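Local coordinates for coclaurine N-methyltransferase (Coptis japonica, PDB 6GKV), which catalyses the N-methylation of coclaurine, probably with S-adenosyl-L-methionine as methyl donor, in plant alkaloid biosynthesis, at residues 128-133 with 214-219; 135-140 with 195-200; 176-181 with 189-194. All blocks are in the same frame, centred on the assembly; numbering follows the deposited sequence.

Interaction 1: 128-133 with 214-219; sequences LDLGCG and SEWISK. With SAH (S-adenosyl-L-homocysteine), chain C.
Leu128 and Leu130 meet the indole of Trp216 in an apolar contact between a sheet strand and the turn that follows helix 206-215. The six-membered half of the indole does the touching. Leu130 CD1 lies 4.0 Å from Trp216 CZ3, at the ring edge and near the ring plane. Leu130 CD2 is almost as close to Trp216 CZ3, at 4.2 Å, but stands off the ring plane to one side. Leu128 reaches the next atom of the ring, with CD2 4.2 Å from Trp216 CE3. With CG anti to the backbone N (chi1 178°), Leu128 extends this methyl toward the indole. Both leucines point from the same side of strand 126-130, two residues apart. No hydrogen bond joins the two segments, and all three side chains are buried. Met187 also packs on Trp216, and Val153 of the neighbouring strand touches both leucines.

The polar bonds are made within 214-219 and to the ligand. Ile217 N donates to Ser214 O at 3.0 Å, which closes the turn that carries Trp216. Past the strand end, Gly131 O accepts a short hydrogen bond, 2.5 Å, from the amino N of S-adenosyl-L-homocysteine. Gly133 N comes within 3.0 Å of the ligand O3'. Gly131 and Gly133 both have positive phi, and their CA atoms lie close against the ligand. Strand 126-130 followed by the Gly131-Gly133 turn is consistent with the glycine-rich cofactor loop after the first strand of a Rossmann-type, S-adenosylmethionine-dependent methyltransferase.

Interaction 2: 135-140 with 195-200; sequences GALTLH and LVIELF. With SAH (S-adenosyl-L-homocysteine), chain C; F2W (6,7-dimethoxy-2-methyl-1,2,3,4-tetrahydroisoquinolin-2-ium), chain D.
Leu137 swings its CG anti to the backbone N (chi1 180°), which carries its CD2 methyl from helix 136-143 to Leu195 and Ile197 on strand 191-197. Leu195 keeps CG beside its own backbone N (chi1 -55°), and this sets its CD1 against that methyl. This is helix-on-sheet packing in the Rossmann-type domain. The helix is the one that follows the glycine-rich cofactor loop.

The contact is apolar and buried. Leu137 CD2 lies 3.5 Å from Leu195 CD1, and the two leucine side chains cross at about a right angle. The same methyl also sits over Leu195 CB. Across the contact, Leu137 CD2 also meets Ile197 CG1, at 3.9 Å. One methyl of the helix therefore fits between two residues that point to the same side of the strand. Val196, between them, points away from the helix. Leu112 of helix 104-118 also packs on Leu137, and Tyr115 of that helix on Ile197.

The helix starts at Gly135, its N-cap residue, whose O accepts a hydrogen bond from Leu139 N at 2.8 Å.

Beyond the leucines the strand end enters the active site. Ile197 O takes a hydrogen bond from the amino N of S-adenosyl-L-homocysteine at 3.0 Å. Ile197 CG2 packs near a carboxylate oxygen of the same ligand. Leu199 CD1 comes within 3.4 Å of the ligand atom O4'. Glu198 turns to N-methylheliamine, with its chain extended beyond CG. Its OE2 is held by Cys94 N, which probably helps to position the carboxylate. The other oxygen, Glu198 OE1, accepts a hydrogen bond from NAH of N-methylheliamine at 2.8 Å.

Interaction 3: 176-181 with 189-194; sequences EVKLAD and ETYDRI. With SAH (S-adenosyl-L-homocysteine), chain C.
Lys178 approaches Tyr191 and Glu189 with CE, the last methylene before NZ. Lys178 CE lies 4.0 Å from Tyr191 OH and 4.2 Å from Glu189 OE1. The chain is bent at chi4 (-48°), which turns NZ off the line of the methylenes. No hydrogen bond or salt bridge crosses between the segments.

The charged and polar bonds stay within each segment. Lys178 NZ forms a short salt bridge with Glu176 OE2 at 2.5 Å, meeting that oxygen nearly along its C-O axis. Glu189 OE1 lies 4.9 Å from Lys178 NZ, too far for a bond. The lysine probably still offsets the nearby like charges of Glu176 and Glu189. Tyr191 OH lies 2.4 Å from Glu189 OE1, a hydrogen bond so short that its exact length is doubtful. The tyrosine ring is buried and rests on Thr151, Ser126 and Leu128, while Glu189 is exposed. Lys178 also packs on Thr151. Strands 149-154 and 126-130 lie between the two strands, and the side chains meet across them.

At the end of segment 176-181, Asp181 OD1 accepts a hydrogen bond from SAH N6, the adenine amino group of S-adenosyl-L-homocysteine, at 3.3 Å (N-H...acceptor angle 152°). Ala180 O comes near C2 of the adenine. An acidic residue beside the adenine amino group, just beyond a parallel strand, belongs to the cofactor site of a Rossmann-type methyltransferase.

In the fold
All three contacts belong to one mixed seven-stranded sheet and its flanks. Strand 126-130 leads into helix 136-143, strand 176-179 forms an outer edge, and strand 191-197 pairs with 126-130 before the chain reaches helix 206-215. Along the chain, interaction 3 lies within the span of interaction 2, which lies within that of interaction 1. The centres of interactions 1 and 3 are about 5 Å apart. Interaction 2 is about 10 Å from interaction 1 and 11 Å from interaction 3. Interactions 2 and 3 share strand 191-197. Each contact has a segment touching S-adenosyl-L-homocysteine, so the sheet gathers separate parts of the chain around one cofactor; interaction 2 also reaches N-methylheliamine.

Interaction 1: 128-133 with 214-219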
loop_
_atom_site.group_PDB
_atom_site.type_symbol
_atom_site.label_atom_id
_atom_site.label_comp_id
_atom_site.label_asym_id
_atom_site.label_seq_id
_atom_site.Cartn_x
_atom_site.Cartn_y
_atom_site.Cartn_z
ATOM N N LEU A 128 10.758 7.464 23.535
ATOM C CA LEU A 128 9.387 7.392 24.044
ATOM C C LEU A 128 8.711 6.092 23.635
ATOM O O LEU A 128 8.632 5.756 22.449
ATOM C CB LEU A 128 8.578 8.572 23.533
ATOM C CG LEU A 128 7.108 8.661 23.913
ATOM C CD1 LEU A 128 6.965 8.710 25.418
ATOM C CD2 LEU A 128 6.490 9.905 23.277
ATOM N N ASP A 129 8.215 5.365 24.627
ATOM C CA ASP A 129 7.583 4.076 24.398
ATOM C C ASP A 129 6.082 4.184 24.657
ATOM O O ASP A 129 5.635 4.087 25.801
ATOM C CB ASP A 129 8.231 3.018 25.291
ATOM C CG ASP A 129 7.700 1.629 25.035
ATOM O OD1 ASP A 129 7.098 1.400 23.967
ATOM O OD2 ASP A 129 7.913 0.752 25.895
ATOM N N LEU A 130 5.313 4.400 23.587
ATOM C CA LEU A 130 3.872 4.613 23.702
ATOM C C LEU A 130 3.121 3.300 23.816
ATOM O O LEU A 130 3.133 2.483 22.891
ATOM C CB LEU A 130 3.336 5.412 22.511
ATOM C CG LEU A 130 3.721 6.891 22.492
ATOM C CD1 LEU A 130 3.171 7.598 21.268
ATOM C CD2 LEU A 130 3.218 7.554 23.754
ATOM N N GLY A 131 2.462 3.110 24.960
ATOM C CA GLY A 131 1.732 1.891 25.219
ATOM C C GLY A 131 2.699 0.777 25.567
ATOM O O GLY A 131 2.727 -0.274 24.923
ATOM N N CYS A 132 3.459 1.011 26.629
ATOM C CA CYS A 132 4.643 0.238 26.968
ATOM C C CYS A 132 4.433 -1.170 27.534
ATOM O O CYS A 132 5.409 -1.917 27.719
ATOM C CB CYS A 132 5.449 1.038 27.981
ATOM S SG CYS A 132 4.526 1.306 29.488
ATOM N N GLY A 133 3.188 -1.523 27.848
ATOM C CA GLY A 133 2.913 -2.808 28.474
ATOM C C GLY A 133 3.625 -2.946 29.809
ATOM O O GLY A 133 3.538 -2.063 30.657
ATOM N N SER A 214 3.265 13.104 15.966
ATOM C CA SER A 214 4.296 13.762 15.159
ATOM C C SER A 214 4.765 15.034 15.847
ATOM O O SER A 214 5.925 15.424 15.722
ATOM C CB SER A 214 3.786 14.082 13.749
ATOM O OG SER A 214 2.798 15.097 13.774
ATOM N N GLU A 215 3.858 15.661 16.595
ATOM C CA GLU A 215 4.173 16.877 17.344
ATOM C C GLU A 215 5.152 16.568 18.477
ATOM O O GLU A 215 5.817 17.468 18.985
ATOM C CB GLU A 215 2.899 17.524 17.894
ATOM C CG GLU A 215 1.949 18.040 16.808
ATOM C CD GLU A 215 0.599 18.502 17.352
ATOM O OE1 GLU A 215 0.392 18.459 18.587
ATOM O OE2 GLU A 215 -0.257 18.911 16.536
ATOM N N TRP A 216 5.245 15.287 18.843
ATOM C CA TRP A 216 6.191 14.819 19.854
ATOM C C TRP A 216 7.516 14.321 19.272
ATOM O O TRP A 216 8.393 13.870 20.017
ATOM C CB TRP A 216 5.569 13.698 20.676
ATOM C CG TRP A 216 4.305 14.065 21.349
ATOM C CD1 TRP A 216 3.886 15.315 21.667
ATOM C CD2 TRP A 216 3.279 13.177 21.778
ATOM N NE1 TRP A 216 2.664 15.264 22.274
ATOM C CE2 TRP A 216 2.261 13.945 22.358
ATOM C CE3 TRP A 216 3.113 11.779 21.736
ATOM C CZ2 TRP A 216 1.101 13.397 22.896
ATOM C CZ3 TRP A 216 1.958 11.227 22.261
ATOM C CH2 TRP A 216 0.968 12.034 22.831
ATOM N N ILE A 217 7.658 14.390 17.950
ATOM C CA ILE A 217 8.899 13.974 17.295
ATOM C C ILE A 217 9.875 15.148 17.240
ATOM O O ILE A 217 9.493 16.247 16.850
ATOM C CB ILE A 217 8.660 13.455 15.856
ATOM C CG1 ILE A 217 7.764 12.218 15.835
ATOM C CG2 ILE A 217 9.974 13.085 15.191
ATOM C CD1 ILE A 217 7.516 11.661 14.417
ATOM N N SER A 218 11.124 14.913 17.640
ATOM C CA SER A 218 12.170 15.922 17.528
ATOM C C SER A 218 12.501 16.124 16.071
ATOM O O SER A 218 12.132 15.302 15.230
ATOM C CB SER A 218 13.441 15.520 18.294
ATOM O OG SER A 218 13.247 15.495 19.696
ATOM N N LYS A 219 13.186 17.222 15.773
ATOM C CA LYS A 219 13.789 17.382 14.464
ATOM C C LYS A 219 14.675 16.177 14.203
ATOM O O LYS A 219 15.444 15.766 15.081
ATOM C CB LYS A 219 14.584 18.687 14.383
ATOM C CG LYS A 219 14.356 19.509 13.116
ATOM C CD LYS A 219 15.268 20.733 13.122
ATOM C CE LYS A 219 15.566 21.284 11.732
ATOM N NZ LYS A 219 16.434 22.521 11.850
HETATM N N SAH C . 3.589 -2.432 23.900
HETATM C CA SAH C . 3.520 -3.476 24.913
HETATM C CB SAH C . 2.089 -3.961 25.098
HETATM C CG SAH C . 1.217 -3.958 23.846
HETATM S SD SAH C . -0.512 -4.331 24.254
HETATM C C SAH C . 4.411 -4.658 24.567
HETATM O O SAH C . 4.822 -4.758 23.411
HETATM O OXT SAH C . 4.722 -5.514 25.414
HETATM C "C5'" SAH C . -1.053 -2.609 24.065
HETATM C "C4'" SAH C . -0.492 -1.645 25.118
HETATM O "O4'" SAH C . -1.008 -0.338 24.917
HETATM C "C3'" SAH C . -0.863 -2.043 26.540
HETATM O "O3'" SAH C . 0.216 -1.745 27.389
HETATM C "C2'" SAH C . -1.998 -1.127 26.926
HETATM O "O2'" SAH C . -1.926 -0.875 28.308
HETATM C "C1'" SAH C . -1.698 0.107 26.078
HETATM N N9 SAH C . -2.908 0.884 25.721
HETATM C C8 SAH C . -4.072 0.437 25.134
HETATM N N7 SAH C . -4.914 1.493 24.991
HETATM C C5 SAH C . -4.304 2.608 25.481
HETATM C C6 SAH C . -4.702 3.946 25.597
HETATM N N6 SAH C . -5.904 4.348 25.175
HETATM N N1 SAH C . -3.834 4.862 26.161
HETATM C C2 SAH C . -2.589 4.457 26.611
HETATM N N3 SAH C . -2.202 3.137 26.493
HETATM C C4 SAH C . -3.047 2.232 25.941
#

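Interaction 2: 135-140 with 195-200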
loop_
_atom_site.group_PDB
_atom_site.type_symbol
_atom_site.label_atom_id
_atom_site.label_comp_id
_atom_site.label_asym_id
_atom_site.label_seq_id
_atom_site.Cartn_x
_atom_site.Cartn_y
_atom_site.Cartn_z
ATOM N N GLY A 135 6.801 -2.966 29.879
ATOM C CA GLY A 135 8.073 -2.315 29.642
ATOM C C GLY A 135 9.197 -3.174 29.107
ATOM O O GLY A 135 10.365 -2.811 29.261
ATOM N N ALA A 136 8.850 -4.296 28.473
ATOM C CA ALA A 136 9.836 -5.167 27.839
ATOM C C ALA A 136 10.820 -4.362 26.988
ATOM O O ALA A 136 12.043 -4.577 27.059
ATOM C CB ALA A 136 9.149 -6.213 27.001
ATOM N N LEU A 137 10.286 -3.413 26.218
ATOM C CA LEU A 137 11.116 -2.575 25.346
ATOM C C LEU A 137 11.809 -1.451 26.108
ATOM O O LEU A 137 12.993 -1.196 25.893
ATOM C CB LEU A 137 10.279 -1.986 24.213
ATOM C CG LEU A 137 10.971 -1.078 23.188
ATOM C CD1 LEU A 137 12.128 -1.787 22.454
ATOM C CD2 LEU A 137 9.935 -0.565 22.196
ATOM N N THR A 138 11.072 -0.783 26.994
ATOM C CA THR A 138 11.639 0.287 27.814
ATOM C C THR A 138 12.884 -0.190 28.544
ATOM O O THR A 138 13.949 0.405 28.414
ATOM C CB THR A 138 10.616 0.816 28.835
ATOM O OG1 THR A 138 9.629 1.593 28.150
ATOM C CG2 THR A 138 11.292 1.692 29.878
ATOM N N LEU A 139 12.749 -1.280 29.289
ATOM C CA LEU A 139 13.847 -1.799 30.097
ATOM C C LEU A 139 15.031 -2.243 29.237
ATOM O O LEU A 139 16.193 -2.086 29.616
ATOM C CB LEU A 139 13.351 -2.960 30.963
ATOM C CG LEU A 139 12.130 -2.564 31.788
ATOM C CD1 LEU A 139 11.587 -3.717 32.668
ATOM C CD2 LEU A 139 12.480 -1.325 32.612
ATOM N N HIS A 140 14.720 -2.797 28.074
ATOM C CA HIS A 140 15.733 -3.346 27.184
ATOM C C HIS A 140 16.567 -2.232 26.566
ATOM O O HIS A 140 17.801 -2.283 26.571
ATOM C CB HIS A 140 15.069 -4.192 26.094
ATOM C CG HIS A 140 16.028 -4.783 25.108
ATOM N ND1 HIS A 140 16.387 -4.143 23.940
ATOM C CD2 HIS A 140 16.688 -5.966 25.110
ATOM C CE1 HIS A 140 17.230 -4.905 23.264
ATOM N NE2 HIS A 140 17.430 -6.014 23.952
ATOM N N LEU A 195 8.528 4.911 19.886
ATOM C CA LEU A 195 8.274 3.525 19.573
ATOM C C LEU A 195 6.848 3.184 19.942
ATOM O O LEU A 195 6.419 3.447 21.056
ATOM C CB LEU A 195 9.250 2.636 20.328
ATOM C CG LEU A 195 10.710 3.002 20.077
ATOM C CD1 LEU A 195 11.593 2.287 21.071
ATOM C CD2 LEU A 195 11.079 2.604 18.673
ATOM N N VAL A 196 6.116 2.607 19.000
ATOM C CA VAL A 196 4.732 2.231 19.226
ATOM C C VAL A 196 4.502 0.769 18.862
ATOM O O VAL A 196 4.342 0.441 17.683
ATOM C CB VAL A 196 3.764 3.107 18.405
ATOM C CG1 VAL A 196 2.310 2.795 18.802
ATOM C CG2 VAL A 196 4.048 4.585 18.638
ATOM N N ILE A 197 4.468 -0.107 19.862
ATOM C CA ILE A 197 4.324 -1.534 19.605
ATOM C C ILE A 197 2.911 -2.048 19.897
ATOM O O ILE A 197 2.552 -2.308 21.039
ATOM C CB ILE A 197 5.340 -2.358 20.419
ATOM C CG1 ILE A 197 6.724 -1.748 20.264
ATOM C CG2 ILE A 197 5.340 -3.849 19.971
ATOM C CD1 ILE A 197 7.167 -1.599 18.820
ATOM N N GLU A 198 2.124 -2.175 18.835
ATOM C CA GLU A 198 0.801 -2.794 18.875
ATOM C C GLU A 198 -0.130 -2.011 19.782
ATOM O O GLU A 198 -0.647 -2.536 20.749
ATOM C CB GLU A 198 0.902 -4.269 19.298
ATOM C CG GLU A 198 1.616 -5.124 18.249
ATOM C CD GLU A 198 1.612 -6.609 18.552
ATOM O OE1 GLU A 198 0.756 -7.073 19.341
ATOM O OE2 GLU A 198 2.487 -7.315 18.007
ATOM N N LEU A 199 -0.341 -0.743 19.439
ATOM C CA LEU A 199 -1.213 0.138 20.203
ATOM C C LEU A 199 -2.386 0.586 19.346
ATOM O O LEU A 199 -3.523 0.652 19.816
ATOM C CB LEU A 199 -0.444 1.353 20.700
ATOM C CG LEU A 199 -1.295 2.470 21.311
ATOM C CD1 LEU A 199 -1.820 2.056 22.685
ATOM C CD2 LEU A 199 -0.517 3.778 21.380
ATOM N N PHE A 200 -2.095 0.860 18.078
ATOM C CA PHE A 200 -3.057 1.422 17.124
ATOM C C PHE A 200 -4.265 0.556 16.887
ATOM O O PHE A 200 -5.338 1.070 16.557
ATOM C CB PHE A 200 -2.370 1.687 15.768
ATOM C CG PHE A 200 -1.560 2.949 15.732
ATOM C CD1 PHE A 200 -0.975 3.456 16.886
ATOM C CD2 PHE A 200 -1.427 3.663 14.549
ATOM C CE1 PHE A 200 -0.238 4.651 16.860
ATOM C CE2 PHE A 200 -0.694 4.870 14.514
ATOM C CZ PHE A 200 -0.101 5.359 15.668
HETATM N N SAH C . 3.589 -2.432 23.900
HETATM C CA SAH C . 3.520 -3.476 24.913
HETATM C CB SAH C . 2.089 -3.961 25.098
HETATM C CG SAH C . 1.217 -3.958 23.846
HETATM S SD SAH C . -0.512 -4.331 24.254
HETATM C C SAH C . 4.411 -4.658 24.567
HETATM O O SAH C . 4.822 -4.758 23.411
HETATM O OXT SAH C . 4.722 -5.514 25.414
HETATM C "C5'" SAH C . -1.053 -2.609 24.065
HETATM C "C4'" SAH C . -0.492 -1.645 25.118
HETATM O "O4'" SAH C . -1.008 -0.338 24.917
HETATM C "C3'" SAH C . -0.863 -2.043 26.540
HETATM O "O3'" SAH C . 0.216 -1.745 27.389
HETATM C "C2'" SAH C . -1.998 -1.127 26.926
HETATM O "O2'" SAH C . -1.926 -0.875 28.308
HETATM C "C1'" SAH C . -1.698 0.107 26.078
HETATM N N9 SAH C . -2.908 0.884 25.721
HETATM C C8 SAH C . -4.072 0.437 25.134
HETATM N N7 SAH C . -4.914 1.493 24.991
HETATM C C5 SAH C . -4.304 2.608 25.481
HETATM C C6 SAH C . -4.702 3.946 25.597
HETATM N N6 SAH C . -5.904 4.348 25.175
HETATM N N1 SAH C . -3.834 4.862 26.161
HETATM C C2 SAH C . -2.589 4.457 26.611
HETATM N N3 SAH C . -2.202 3.137 26.493
HETATM C C4 SAH C . -3.047 2.232 25.941
HETATM C CAM F2W D . -3.943 -13.285 20.389
HETATM O OAK F2W D . -4.484 -12.511 19.293
HETATM C CAB F2W D . -4.075 -11.204 19.387
HETATM C CAA F2W D . -3.215 -10.738 20.388
HETATM C CAF F2W D . -2.878 -9.387 20.393
HETATM C CAJ F2W D . -2.006 -8.842 21.319
HETATM C CAI F2W D . -2.097 -7.304 21.584
HETATM N NAH F2W D . -1.864 -6.693 20.266
HETATM C CAO F2W D . -2.230 -5.285 20.515
HETATM C CAG F2W D . -3.016 -7.237 19.541
HETATM C CAE F2W D . -3.311 -8.556 19.395
HETATM C CAD F2W D . -4.192 -9.012 18.418
HETATM C CAC F2W D . -4.538 -10.352 18.397
HETATM O OAL F2W D . -5.389 -10.917 17.485
HETATM C CAN F2W D . -5.913 -10.099 16.422
#

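Interaction 3: 176-181 with 189-194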
loop_
_atom_site.group_PDB
_atom_site.type_symbol
_atom_site.label_atom_id
_atom_site.label_comp_id
_atom_site.label_asym_id
_atom_site.label_seq_id
_atom_site.Cartn_x
_atom_site.Cartn_y
_atom_site.Cartn_z
ATOM N N GLU A 176 11.844 6.440 32.900
ATOM C CA GLU A 176 10.831 7.309 33.459
ATOM C C GLU A 176 9.471 6.835 32.933
ATOM O O GLU A 176 9.359 6.498 31.751
ATOM C CB GLU A 176 11.116 8.755 33.071
ATOM C CG GLU A 176 9.922 9.673 33.125
ATOM C CD GLU A 176 10.234 11.039 32.555
ATOM O OE1 GLU A 176 11.431 11.350 32.378
ATOM O OE2 GLU A 176 9.284 11.799 32.281
ATOM N N VAL A 177 8.453 6.771 33.792
ATOM C CA VAL A 177 7.146 6.276 33.359
ATOM C C VAL A 177 5.999 7.229 33.680
ATOM O O VAL A 177 5.872 7.708 34.810
ATOM C CB VAL A 177 6.819 4.918 33.998
ATOM C CG1 VAL A 177 5.553 4.335 33.380
ATOM C CG2 VAL A 177 7.983 3.961 33.844
ATOM N N LYS A 178 5.151 7.480 32.687
ATOM C CA LYS A 178 4.038 8.422 32.825
ATOM C C LYS A 178 2.685 7.724 32.710
ATOM O O LYS A 178 2.485 6.921 31.797
ATOM C CB LYS A 178 4.119 9.522 31.754
ATOM C CG LYS A 178 5.462 10.216 31.616
ATOM C CD LYS A 178 5.342 11.416 30.668
ATOM C CE LYS A 178 6.558 12.336 30.741
ATOM N NZ LYS A 178 6.938 12.667 32.147
ATOM N N LEU A 179 1.748 8.046 33.603
ATOM C CA LEU A 179 0.411 7.469 33.503
ATOM C C LEU A 179 -0.562 8.422 32.791
ATOM O O LEU A 179 -0.938 9.460 33.341
ATOM C CB LEU A 179 -0.114 7.101 34.887
ATOM C CG LEU A 179 -1.305 6.142 34.961
ATOM C CD1 LEU A 179 -0.888 4.685 34.735
ATOM C CD2 LEU A 179 -1.987 6.320 36.293
ATOM N N ALA A 180 -0.966 8.063 31.568
ATOM C CA ALA A 180 -1.786 8.944 30.727
ATOM C C ALA A 180 -2.657 8.198 29.722
ATOM O O ALA A 180 -2.282 7.134 29.238
ATOM C CB ALA A 180 -0.897 9.933 29.979
ATOM N N ASP A 181 -3.821 8.766 29.410
ATOM C CA ASP A 181 -4.627 8.294 28.293
ATOM C C ASP A 181 -4.042 8.953 27.044
ATOM O O ASP A 181 -4.068 10.173 26.902
ATOM C CB ASP A 181 -6.113 8.628 28.480
ATOM C CG ASP A 181 -6.987 8.170 27.306
ATOM O OD1 ASP A 181 -6.600 7.237 26.573
ATOM O OD2 ASP A 181 -8.081 8.739 27.115
ATOM N N GLU A 189 6.750 18.063 25.649
ATOM C CA GLU A 189 8.070 17.471 25.496
ATOM C C GLU A 189 8.235 16.890 24.089
ATOM O O GLU A 189 7.288 16.877 23.301
ATOM C CB GLU A 189 8.302 16.408 26.559
ATOM C CG GLU A 189 9.387 16.786 27.539
ATOM C CD GLU A 189 9.698 15.672 28.506
ATOM O OE1 GLU A 189 9.217 14.540 28.282
ATOM O OE2 GLU A 189 10.429 15.928 29.485
ATOM N N THR A 190 9.437 16.409 23.779
ATOM C CA THR A 190 9.795 16.073 22.402
ATOM C C THR A 190 10.993 15.110 22.335
ATOM O O THR A 190 12.008 15.336 23.001
ATOM C CB THR A 190 10.079 17.363 21.627
ATOM O OG1 THR A 190 8.834 17.958 21.245
ATOM C CG2 THR A 190 10.857 17.091 20.398
ATOM N N TYR A 191 10.861 14.042 21.534
ATOM C CA TYR A 191 11.746 12.860 21.625
ATOM C C TYR A 191 12.392 12.428 20.297
ATOM O O TYR A 191 11.775 12.550 19.252
ATOM C CB TYR A 191 10.964 11.667 22.194
ATOM C CG TYR A 191 10.373 11.866 23.580
ATOM C CD1 TYR A 191 9.136 12.486 23.755
ATOM C CD2 TYR A 191 11.047 11.427 24.708
ATOM C CE1 TYR A 191 8.599 12.669 25.006
ATOM C CE2 TYR A 191 10.512 11.597 25.966
ATOM C CZ TYR A 191 9.285 12.214 26.110
ATOM O OH TYR A 191 8.754 12.378 27.373
ATOM N N ASP A 192 13.614 11.896 20.342
ATOM C CA ASP A 192 14.329 11.505 19.114
ATOM C C ASP A 192 13.728 10.262 18.487
ATOM O O ASP A 192 13.825 10.040 17.279
ATOM C CB ASP A 192 15.810 11.221 19.381
ATOM C CG ASP A 192 16.557 12.422 19.914
ATOM O OD1 ASP A 192 16.239 13.568 19.510
ATOM O OD2 ASP A 192 17.464 12.203 20.746
ATOM N N ARG A 193 13.149 9.415 19.323
ATOM C CA ARG A 193 12.570 8.195 18.810
ATOM C C ARG A 193 11.356 7.807 19.615
ATOM O O ARG A 193 11.388 7.729 20.844
ATOM C CB ARG A 193 13.615 7.086 18.772
ATOM C CG ARG A 193 14.253 6.968 17.375
ATOM C CD ARG A 193 15.730 6.694 17.437
ATOM N NE ARG A 193 16.368 6.682 16.119
ATOM C CZ ARG A 193 16.768 7.764 15.459
ATOM N NH1 ARG A 193 16.585 8.974 15.970
ATOM N NH2 ARG A 193 17.354 7.630 14.285
ATOM N N ILE A 194 10.263 7.633 18.881
ATOM C CA ILE A 194 9.009 7.208 19.447
ATOM C C ILE A 194 8.712 5.819 18.945
ATOM O O ILE A 194 8.659 5.575 17.744
ATOM C CB ILE A 194 7.871 8.143 19.078
ATOM C CG1 ILE A 194 8.217 9.560 19.533
ATOM C CG2 ILE A 194 6.553 7.650 19.715
ATOM C CD1 ILE A 194 7.253 10.596 19.021
HETATM N N SAH C . 3.589 -2.432 23.900
HETATM C CA SAH C . 3.520 -3.476 24.913
HETATM C CB SAH C . 2.089 -3.961 25.098
HETATM C CG SAH C . 1.217 -3.958 23.846
HETATM S SD SAH C . -0.512 -4.331 24.254
HETATM C C SAH C . 4.411 -4.658 24.567
HETATM O O SAH C . 4.822 -4.758 23.411
HETATM O OXT SAH C . 4.722 -5.514 25.414
HETATM C "C5'" SAH C . -1.053 -2.609 24.065
HETATM C "C4'" SAH C . -0.492 -1.645 25.118
HETATM O "O4'" SAH C . -1.008 -0.338 24.917
HETATM C "C3'" SAH C . -0.863 -2.043 26.540
HETATM O "O3'" SAH C . 0.216 -1.745 27.389
HETATM C "C2'" SAH C . -1.998 -1.127 26.926
HETATM O "O2'" SAH C . -1.926 -0.875 28.308
HETATM C "C1'" SAH C . -1.698 0.107 26.078
HETATM N N9 SAH C . -2.908 0.884 25.721
HETATM C C8 SAH C . -4.072 0.437 25.134
HETATM N N7 SAH C . -4.914 1.493 24.991
HETATM C C5 SAH C . -4.304 2.608 25.481
HETATM C C6 SAH C . -4.702 3.946 25.597
HETATM N N6 SAH C . -5.904 4.348 25.175
HETATM N N1 SAH C . -3.834 4.862 26.161
HETATM C C2 SAH C . -2.589 4.457 26.611
HETATM N N3 SAH C . -2.202 3.137 26.493
HETATM C C4 SAH C . -3.047 2.232 25.941
#